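Local atomic coordinates of nuclear receptor corepressor 2 (Homo sapiens, PDB entry 4A69), a protein that serves as a corepressor of nuclear receptors, its SANT (Myb-like) region here binding an inositol tetrakisphosphate together with a partner protein, probably a histone deacetylase. Residues P62-F65 and G66-A69. Residues are numbered along the deposited sequence; the frame is centred on the assembly and turned at random.
Sequences PKNF and GLIA. With I0P (D-myo inositol 1,4,5,6 tetrakisphosphate), chain Q.
N64 and F65 open helix 65-70 by taking backbone bonds from its first turn: I68 N donates to N64 O at 3.0 Å, and A69 N to F65 O at 2.9 Å. N64 is the N-cap and the centre of an inverse gamma turn. With its CG anti to the backbone N (chi1 -167°), the amide folds over the helix start, and OD1 accepts from L67 N at 3.0 Å; the bond is straight at the hydrogen, but the donor stands 47° above the amide plane. The same OD1 lies 3.4 Å from L67 CB, while ND2 lies near L67 CD2, at 4.0 Å. The F65 and I68 side chains run alongside each other in the same direction, CD1 to CD1 at 4.1 Å. One face of the F65 ring carries K63 CA near its rim. Beyond CG the K63 chain runs extended to the inositol phosphate, where NZ donates to two phosphate oxygens, O34 at 2.6 Å and O45 at 2.9 Å, bridging neighbouring phosphates. A methionine in place of K63 would probably leave both phosphates without this positive partner. Y84, Y85 and K88 also hydrogen-bond the ligand, as do residues of the other protein. Inward, I68 packs on F54, K57 and F58 of helix 48-60, while F65 meets V77 and, edge-to-face, Y84 of helix 77-87, so that the short helix joins its two longer neighbours.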
loop_
_atom_site.group_PDB
_atom_site.type_symbol
_atom_site.label_atom_id
_atom_site.label_comp_id
_atom_site.label_asym_id
_atom_site.label_seq_id
_atom_site.Cartn_x
_atom_site.Cartn_y
_atom_site.Cartn_z
ATOM N N PRO C 62 -2.009 -25.852 8.845
ATOM C CA PRO C 62 -2.791 -24.615 8.929
ATOM C C PRO C 62 -2.244 -23.535 8.008
ATOM O O PRO C 62 -1.081 -23.155 8.131
ATOM C CB PRO C 62 -2.657 -24.204 10.401
ATOM C CG PRO C 62 -1.406 -24.863 10.896
ATOM C CD PRO C 62 -1.013 -25.955 9.933
ATOM N N LYS C 63 -3.084 -23.060 7.088
ATOM C CA LYS C 63 -2.720 -21.990 6.140
ATOM C C LYS C 63 -1.642 -22.401 5.124
ATOM O O LYS C 63 -1.035 -21.557 4.466
ATOM C CB LYS C 63 -2.312 -20.709 6.882
ATOM C CG LYS C 63 -3.372 -20.208 7.853
ATOM C CD LYS C 63 -2.908 -18.992 8.628
ATOM C CE LYS C 63 -4.022 -18.474 9.514
ATOM N NZ LYS C 63 -3.647 -17.207 10.195
ATOM N N ASN C 64 -1.404 -23.702 4.999
ATOM C CA ASN C 64 -0.566 -24.205 3.918
ATOM C C ASN C 64 -1.449 -24.448 2.691
ATOM O O ASN C 64 -1.814 -25.582 2.370
ATOM C CB ASN C 64 0.178 -25.467 4.341
ATOM C CG ASN C 64 1.278 -25.846 3.375
ATOM O OD1 ASN C 64 1.210 -25.551 2.179
ATOM N ND2 ASN C 64 2.297 -26.512 3.886
ATOM N N PHE C 65 -1.799 -23.354 2.026
ATOM C CA PHE C 65 -2.763 -23.380 0.939
ATOM C C PHE C 65 -2.181 -24.039 -0.302
ATOM O O PHE C 65 -2.923 -24.564 -1.117
ATOM C CB PHE C 65 -3.286 -21.972 0.639
ATOM C CG PHE C 65 -4.008 -21.322 1.798
ATOM C CD1 PHE C 65 -5.282 -21.754 2.180
ATOM C CD2 PHE C 65 -3.426 -20.273 2.494
ATOM C CE1 PHE C 65 -5.951 -21.156 3.238
ATOM C CE2 PHE C 65 -4.093 -19.665 3.555
ATOM C CZ PHE C 65 -5.359 -20.109 3.924
ATOM N N GLY C 66 -0.855 -24.023 -0.424
ATOM C CA GLY C 66 -0.158 -24.784 -1.463
ATOM C C GLY C 66 -0.479 -26.262 -1.325
ATOM O O GLY C 66 -0.918 -26.908 -2.283
ATOM N N LEU C 67 -0.282 -26.794 -0.117
ATOM C CA LEU C 67 -0.606 -28.198 0.159
ATOM C C LEU C 67 -2.097 -28.491 -0.017
ATOM O O LEU C 67 -2.466 -29.482 -0.643
ATOM C CB LEU C 67 -0.124 -28.599 1.558
ATOM C CG LEU C 67 -0.001 -30.078 1.941
ATOM C CD1 LEU C 67 0.468 -30.944 0.784
ATOM C CD2 LEU C 67 0.961 -30.211 3.110
ATOM N N ILE C 68 -2.957 -27.625 0.515
ATOM C CA ILE C 68 -4.398 -27.838 0.405
ATOM C C ILE C 68 -4.828 -27.915 -1.063
ATOM O O ILE C 68 -5.494 -28.879 -1.472
ATOM C CB ILE C 68 -5.208 -26.772 1.177
ATOM C CG1 ILE C 68 -4.973 -26.912 2.682
ATOM C CG2 ILE C 68 -6.697 -26.881 0.864
ATOM C CD1 ILE C 68 -5.295 -25.663 3.479
ATOM N N ALA C 69 -4.431 -26.916 -1.856
ATOM C CA ALA C 69 -4.785 -26.881 -3.279
ATOM C C ALA C 69 -4.357 -28.147 -4.022
ATOM O O ALA C 69 -5.047 -28.597 -4.932
ATOM C CB ALA C 69 -4.196 -25.652 -3.949
HETATM O O21 I0P Q . -9.092 -10.114 14.447
HETATM P P1 I0P Q . -8.604 -11.540 14.317
HETATM O O41 I0P Q . -9.520 -12.487 13.564
HETATM O O31 I0P Q . -8.059 -12.148 15.577
HETATM O O11 I0P Q . -7.327 -11.375 13.332
HETATM C C1 I0P Q . -6.544 -12.505 12.952
HETATM C C6 I0P Q . -6.147 -12.437 11.478
HETATM O O16 I0P Q . -7.344 -12.404 10.718
HETATM P P6 I0P Q . -7.664 -11.224 9.682
HETATM O O46 I0P Q . -6.552 -11.321 8.653
HETATM O O26 I0P Q . -7.582 -9.945 10.452
HETATM O O36 I0P Q . -9.019 -11.566 9.133
HETATM C C5 I0P Q . -5.291 -13.643 11.089
HETATM O O15 I0P Q . -4.904 -13.559 9.716
HETATM P P5 I0P Q . -5.437 -14.475 8.518
HETATM O O45 I0P Q . -4.223 -15.266 8.079
HETATM O O35 I0P Q . -6.560 -15.329 9.070
HETATM O O25 I0P Q . -5.899 -13.439 7.535
HETATM C C2 I0P Q . -5.322 -12.556 13.857
HETATM O O12 I0P Q . -4.627 -11.299 13.772
HETATM C C3 I0P Q . -4.423 -13.720 13.462
HETATM O O13 I0P Q . -3.239 -13.643 14.242
HETATM C C4 I0P Q . -4.039 -13.698 11.978
HETATM O O14 I0P Q . -3.283 -14.870 11.697
HETATM P P4 I0P Q . -1.688 -14.947 11.778
HETATM O O24 I0P Q . -1.211 -13.631 11.212
HETATM O O44 I0P Q . -1.333 -15.072 13.242
HETATM O O34 I0P Q . -1.389 -16.203 10.988
#